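Local coordinates for alginate biosynthesis protein AlgX (Pseudomonas aeruginosa, PDB 4KNC), which takes part in O-acetylating the exopolysaccharide alginate and protects the polymer from degradation as it crosses the periplasm, at residues A[141-144]-A[150-153]; A[243-246]-A[250-253]; A[135-140]-A[156-161]. One frame throughout, in Å; residues are numbered along the deposited sequence.

Contact 1: residues A[141-144]-A[150-153]; sequences HAYY and HWTP
The carbonyl O of Tyr143 takes a backbone hydrogen bond from Thr152 N at 2.8 Å, with an N-H...O angle of 158°. Thr152 OG1 lies 3.0 Å from Tyr143 O and 2.8 Å from Ala142 O. OG1 sits between the backbone N and the carbonyl carbon of its own residue (chi1 59°). From there it caps Gly155 N, with Thr152 at the N-cap position of helix 153-169. Its methyl CG2 packs on the Tyr144 backbone. Tyr144 and Trp151 form a single beta bridge.

The Tyr143 and Trp151 side chains pass each other at a slant. Tyr143 OH meets the edge of the indole near its plane, 3.2 Å from Trp151 CE3. The polar end of Tyr143 bonds to Ser159 OG, and Trp151 NE1 to Asn244 O. Tyr144 packs its ring edge against the His150 carbonyl, with CD1 3.2 Å from His150 O. His150 is the inferred proton acceptor, and its ring bonds to Asp148 and Ser243. The contact is largely buried and joins two parts of the loop before helix 153-169. Helix 89-93 lies against the two tyrosines, and strand 210-220 touches His141 and Pro153.

Contact 2: residues A[243-246]-A[250-253]; sequences SNSG and NFAG
Ser245 and Phe251 are the side chains that meet. Ser245 OG approaches the Phe251 ring obliquely, 3.6 Å from CD2 and farther from CE2. The serine torsion (chi1 -60°) sets OG anti to the carbonyl carbon, and this places it next to Phe251 CD2. The hydroxyl is hydrogen-bonded to Glu297 OE2; against the ring it packs. The CB of Phe251 points toward the turn, and with CG anti to the backbone N (chi1 -180°) the ring lies beside Ser245. Phe251 CB packs 4.0 Å from Asn244 O. The ring also meets Trp151, their planes at about 45°, and both Ser245 and Phe251 rest on Leu239.

This is probably the nucleophile turn of the SGNH hydrolase-like domain. Strand 237-240 leads into it, the short 3-10 segment 243-245 carries Ser243, the inferred nucleophile, and helix 251-259 follows. A tight backbone bond of 2.7 Å from Gly246 N to Ser243 O closes the turn.

Water joins the turn to the helix start. One water lies 2.7 Å from Asn244 O and takes the N-H of Phe251, whose N is 2.8 Å away. It also lies near Gly246 O. A second water accepts from Ala252 N at 2.9 Å and lies near Ser245 O. Asn250 occupies the N-cap position. Its CB points away from the turn, and its ND2 bonds to Thr217 OG1.

Contact 3: residues A[135-140]-A[156-161]; sequences FDEKEE and ARRSAK
Arg158 meets two glutamates, Glu137 and Glu139, on the same side of its guanidinium plane. Its NH1 donates to Glu137 OE1 at 3.0 Å in a salt bridge. The bond is bent, with an N-H...O angle of 135°. NH1 reaches OE1 on the syn side, and the oxygen is tilted 31° from the guanidinium plane. The Glu137 carboxylate is steeply inclined to that plane. Glu139 uses its chain rather than a straight bond. Its CG lies over one face of the guanidinium, 3.7 Å from Arg158 CZ. The bend at chi2 of Glu139 (-73°) stacks its carboxylate nearly parallel to the guanidinium. Glu139 OE1 is 3.8 Å from Arg158 NH2, a long salt bridge of charges only. A water donates to Glu137 OE1 at 2.7 Å and accepts from Arg158 NE at 3.1 Å, adding a second link.

Further bonds hold these groups. Glu137 OE2 takes bonds from Asn93 ND2 and Tyr143 N, and Arg158 NH1 also donates to His141 O. This surface salt-bridge network ties the loop 135-140 to helix 153-169. Helix 89-93 lies against the loop at Phe135 and Glu137, while helix 251-259 packs on helix 153-169 at Arg157, Ala160 and Lys161.

All three contacts lie in the SGNH hydrolase-like domain, on the same side of the chain's centre. Contact 1 is nested within the loop that contact 3 closes, and contact 2 comes later in the chain. The centres of contacts 1 and 3 are about 8 Å apart, those of 1 and 2 about 12 Å, and those of 2 and 3 about 15 Å. Contacts 1 and 3 share the loop before helix 153-169 and that helix itself. Contact 2 follows strand 237-240 of the parallel sheet. Contacts 1 and 2 carry His150 and Ser243, the inferred active-site proton acceptor and nucleophile, which meet directly. Contact 3 lies at the surface, away from that site.

Contact 1: residues A[141-144]-A[150-153]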
# COMPACT_ATOMS: atom_id res chain seq x y z
N HIS A 141 -7.78 -21.13 16.09
CA HIS A 141 -6.79 -20.07 15.95
C HIS A 141 -7.42 -18.87 15.25
O HIS A 141 -7.55 -18.85 14.03
CB HIS A 141 -5.58 -20.57 15.15
CG HIS A 141 -4.83 -21.67 15.83
ND1 HIS A 141 -4.63 -22.91 15.25
CD2 HIS A 141 -4.24 -21.73 17.05
CE1 HIS A 141 -3.94 -23.67 16.07
NE2 HIS A 141 -3.68 -22.98 17.17
N ALA A 142 -7.81 -17.88 16.04
CA ALA A 142 -8.52 -16.71 15.54
C ALA A 142 -7.76 -16.02 14.40
O ALA A 142 -6.53 -15.90 14.44
CB ALA A 142 -8.76 -15.72 16.67
N TYR A 143 -8.49 -15.58 13.38
CA TYR A 143 -7.89 -14.89 12.23
C TYR A 143 -7.09 -13.66 12.70
O TYR A 143 -5.93 -13.47 12.30
CB TYR A 143 -9.00 -14.50 11.26
CG TYR A 143 -8.61 -13.86 9.94
CD1 TYR A 143 -8.26 -12.51 9.89
CD2 TYR A 143 -8.67 -14.57 8.74
CE1 TYR A 143 -7.92 -11.91 8.69
CE2 TYR A 143 -8.34 -13.97 7.54
CZ TYR A 143 -7.96 -12.63 7.52
OH TYR A 143 -7.62 -12.01 6.33
N TYR A 144 -7.70 -12.86 13.57
CA TYR A 144 -7.09 -11.62 14.09
C TYR A 144 -6.58 -11.71 15.52
O TYR A 144 -7.11 -12.47 16.32
CB TYR A 144 -8.10 -10.47 14.02
CG TYR A 144 -8.13 -9.76 12.68
CD1 TYR A 144 -7.11 -8.89 12.32
CD2 TYR A 144 -9.19 -9.97 11.78
CE1 TYR A 144 -7.13 -8.24 11.10
CE2 TYR A 144 -9.21 -9.31 10.55
CZ TYR A 144 -8.17 -8.45 10.22
OH TYR A 144 -8.16 -7.79 9.02
N HIS A 150 -3.42 -6.33 13.20
CA HIS A 150 -2.78 -7.34 12.35
C HIS A 150 -3.53 -8.66 12.43
O HIS A 150 -4.09 -8.99 13.47
CB HIS A 150 -1.32 -7.57 12.75
CG HIS A 150 -0.45 -6.37 12.54
ND1 HIS A 150 -0.10 -5.52 13.57
CD2 HIS A 150 0.12 -5.86 11.42
CE1 HIS A 150 0.66 -4.55 13.09
NE2 HIS A 150 0.80 -4.73 11.79
N TRP A 151 -3.54 -9.41 11.32
CA TRP A 151 -3.95 -10.80 11.39
C TRP A 151 -2.88 -11.58 12.15
O TRP A 151 -1.73 -11.16 12.22
CB TRP A 151 -4.18 -11.41 9.98
CG TRP A 151 -3.14 -11.11 8.91
CD1 TRP A 151 -1.81 -10.79 9.09
CD2 TRP A 151 -3.36 -11.11 7.49
NE1 TRP A 151 -1.20 -10.60 7.87
CE2 TRP A 151 -2.13 -10.78 6.87
CE3 TRP A 151 -4.48 -11.33 6.67
CZ2 TRP A 151 -2.00 -10.67 5.49
CZ3 TRP A 151 -4.34 -11.22 5.31
CH2 TRP A 151 -3.11 -10.91 4.72
N THR A 152 -3.26 -12.71 12.73
CA THR A 152 -2.27 -13.64 13.25
C THR A 152 -1.67 -14.37 12.05
O THR A 152 -2.21 -14.30 10.95
CB THR A 152 -2.93 -14.69 14.14
OG1 THR A 152 -3.93 -15.41 13.39
CG2 THR A 152 -3.57 -14.04 15.37
N PRO A 153 -0.54 -15.08 12.25
CA PRO A 153 -0.04 -15.96 11.18
C PRO A 153 -1.10 -16.93 10.64
O PRO A 153 -1.14 -17.09 9.43
CB PRO A 153 1.10 -16.70 11.85
CG PRO A 153 1.64 -15.66 12.81
CD PRO A 153 0.45 -14.93 13.34

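Contact 2: residues A[243-246]-A[250-253]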
# COMPACT_ATOMS: atom_id res chain seq x y z
N SER A 243 2.61 -3.53 6.93
CA SER A 243 3.21 -4.36 7.97
C SER A 243 2.57 -5.76 7.97
O SER A 243 3.24 -6.73 8.27
CB SER A 243 3.14 -3.69 9.36
OG SER A 243 1.81 -3.58 9.84
N ASN A 244 1.30 -5.85 7.56
CA ASN A 244 0.62 -7.17 7.42
C ASN A 244 1.32 -8.20 6.52
O ASN A 244 1.19 -9.42 6.74
CB ASN A 244 -0.84 -7.00 6.96
CG ASN A 244 -1.75 -6.50 8.06
OD1 ASN A 244 -2.20 -7.28 8.92
ND2 ASN A 244 -2.04 -5.20 8.06
N SER A 245 2.04 -7.72 5.51
CA SER A 245 2.83 -8.61 4.65
C SER A 245 4.26 -8.76 5.16
O SER A 245 5.12 -9.34 4.48
CB SER A 245 2.84 -8.14 3.19
OG SER A 245 1.54 -8.07 2.62
N GLY A 246 4.50 -8.25 6.36
CA GLY A 246 5.81 -8.34 7.00
C GLY A 246 6.16 -9.76 7.41
O GLY A 246 5.30 -10.61 7.53
N ASN A 250 4.31 -13.95 8.09
CA ASN A 250 4.64 -14.93 7.06
C ASN A 250 3.62 -15.04 5.89
O ASN A 250 3.46 -16.11 5.31
CB ASN A 250 4.90 -16.31 7.67
CG ASN A 250 5.67 -17.23 6.72
OD1 ASN A 250 6.68 -16.82 6.16
ND2 ASN A 250 5.17 -18.46 6.50
N PHE A 251 2.95 -13.94 5.56
CA PHE A 251 1.99 -13.94 4.45
C PHE A 251 2.67 -14.34 3.13
O PHE A 251 2.16 -15.22 2.42
CB PHE A 251 1.31 -12.57 4.33
CG PHE A 251 0.29 -12.47 3.21
CD1 PHE A 251 -0.76 -13.37 3.12
CD2 PHE A 251 0.36 -11.42 2.30
CE1 PHE A 251 -1.71 -13.25 2.10
CE2 PHE A 251 -0.59 -11.28 1.28
CZ PHE A 251 -1.63 -12.22 1.18
N ALA A 252 3.82 -13.76 2.83
CA ALA A 252 4.57 -14.15 1.62
C ALA A 252 4.97 -15.64 1.61
O ALA A 252 4.89 -16.31 0.58
CB ALA A 252 5.79 -13.28 1.45
N GLY A 253 5.39 -16.16 2.76
CA GLY A 253 5.77 -17.56 2.86
C GLY A 253 4.60 -18.51 2.60
O GLY A 253 4.74 -19.51 1.89
O HOH W 1 3.04 -11.37 6.67
O HOH W 2 5.50 -12.35 4.65

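Contact 3: residues A[135-140]-A[156-161]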
# COMPACT_ATOMS: atom_id res chain seq x y z
N PHE A 135 -15.46 -15.30 6.44
CA PHE A 135 -16.23 -14.40 7.30
C PHE A 135 -16.99 -15.15 8.38
O PHE A 135 -17.32 -16.33 8.22
CB PHE A 135 -17.25 -13.59 6.49
CG PHE A 135 -16.64 -12.58 5.56
CD1 PHE A 135 -15.26 -12.47 5.42
CD2 PHE A 135 -17.45 -11.74 4.82
CE1 PHE A 135 -14.71 -11.53 4.56
CE2 PHE A 135 -16.91 -10.81 3.96
CZ PHE A 135 -15.54 -10.70 3.82
N ASP A 136 -17.29 -14.45 9.47
CA ASP A 136 -18.04 -15.01 10.58
C ASP A 136 -17.46 -16.35 11.01
O ASP A 136 -18.18 -17.31 11.25
CB ASP A 136 -19.52 -15.19 10.18
CG ASP A 136 -20.44 -15.11 11.37
OD1 ASP A 136 -19.92 -15.06 12.50
OD2 ASP A 136 -21.68 -15.08 11.18
N GLU A 137 -16.13 -16.43 11.06
CA GLU A 137 -15.45 -17.70 11.22
C GLU A 137 -15.72 -18.32 12.59
O GLU A 137 -16.01 -17.62 13.56
CB GLU A 137 -13.94 -17.50 11.08
CG GLU A 137 -13.32 -16.84 12.33
CD GLU A 137 -11.80 -16.74 12.28
OE1 GLU A 137 -11.20 -16.97 11.21
OE2 GLU A 137 -11.22 -16.43 13.34
N LYS A 138 -15.60 -19.64 12.65
CA LYS A 138 -15.41 -20.33 13.93
C LYS A 138 -14.17 -21.21 13.82
O LYS A 138 -14.19 -22.28 13.20
CB LYS A 138 -16.64 -21.15 14.31
CG LYS A 138 -17.85 -20.29 14.65
N GLU A 139 -13.08 -20.73 14.40
CA GLU A 139 -11.77 -21.35 14.27
C GLU A 139 -11.13 -21.36 15.63
O GLU A 139 -11.39 -20.47 16.43
CB GLU A 139 -10.89 -20.51 13.35
CG GLU A 139 -11.34 -20.49 11.90
CD GLU A 139 -11.08 -21.80 11.19
OE1 GLU A 139 -10.22 -22.58 11.66
OE2 GLU A 139 -11.74 -22.05 10.16
N GLU A 140 -10.27 -22.33 15.89
CA GLU A 140 -9.56 -22.36 17.16
C GLU A 140 -8.47 -21.30 17.20
O GLU A 140 -8.27 -20.65 18.23
CB GLU A 140 -8.97 -23.74 17.40
CG GLU A 140 -10.03 -24.75 17.74
CD GLU A 140 -10.64 -24.51 19.11
OE1 GLU A 140 -9.89 -24.15 20.05
OE2 GLU A 140 -11.88 -24.68 19.25
N ALA A 156 -3.24 -14.99 8.23
CA ALA A 156 -2.46 -14.77 7.02
C ALA A 156 -2.40 -16.05 6.17
O ALA A 156 -2.40 -15.98 4.95
CB ALA A 156 -1.04 -14.31 7.37
N ARG A 157 -2.35 -17.20 6.82
CA ARG A 157 -2.24 -18.48 6.15
C ARG A 157 -3.54 -18.82 5.40
O ARG A 157 -3.52 -19.15 4.21
CB ARG A 157 -1.88 -19.59 7.15
CG ARG A 157 -1.85 -21.00 6.54
CD ARG A 157 -1.49 -22.06 7.60
NE ARG A 157 -1.60 -23.41 7.05
CZ ARG A 157 -2.76 -24.06 6.92
NH1 ARG A 157 -3.89 -23.47 7.30
NH2 ARG A 157 -2.79 -25.29 6.40
N ARG A 158 -4.66 -18.71 6.11
CA ARG A 158 -5.97 -18.98 5.51
C ARG A 158 -6.23 -17.99 4.38
O ARG A 158 -6.88 -18.33 3.39
CB ARG A 158 -7.11 -18.93 6.54
CG ARG A 158 -7.02 -20.02 7.63
CD ARG A 158 -8.32 -20.22 8.41
NE ARG A 158 -8.60 -19.17 9.40
CZ ARG A 158 -8.14 -19.15 10.65
NH1 ARG A 158 -8.45 -18.14 11.47
NH2 ARG A 158 -7.35 -20.11 11.09
N SER A 159 -5.72 -16.77 4.52
CA SER A 159 -5.88 -15.80 3.44
C SER A 159 -5.04 -16.17 2.22
O SER A 159 -5.47 -16.08 1.06
CB SER A 159 -5.48 -14.41 3.95
OG SER A 159 -6.27 -14.05 5.05
N ALA A 160 -3.81 -16.59 2.49
CA ALA A 160 -2.89 -16.90 1.42
C ALA A 160 -3.34 -18.14 0.61
O ALA A 160 -3.07 -18.25 -0.59
CB ALA A 160 -1.48 -17.07 1.95
N LYS A 161 -4.06 -19.06 1.26
CA LYS A 161 -4.61 -20.20 0.53
C LYS A 161 -5.58 -19.74 -0.60
O LYS A 161 -5.46 -20.15 -1.77
CB LYS A 161 -5.29 -21.17 1.50
CG LYS A 161 -5.56 -22.55 0.92
CD LYS A 161 -5.99 -23.51 2.01
CE LYS A 161 -4.98 -23.53 3.15
O HOH W 3 -11.27 -17.83 8.70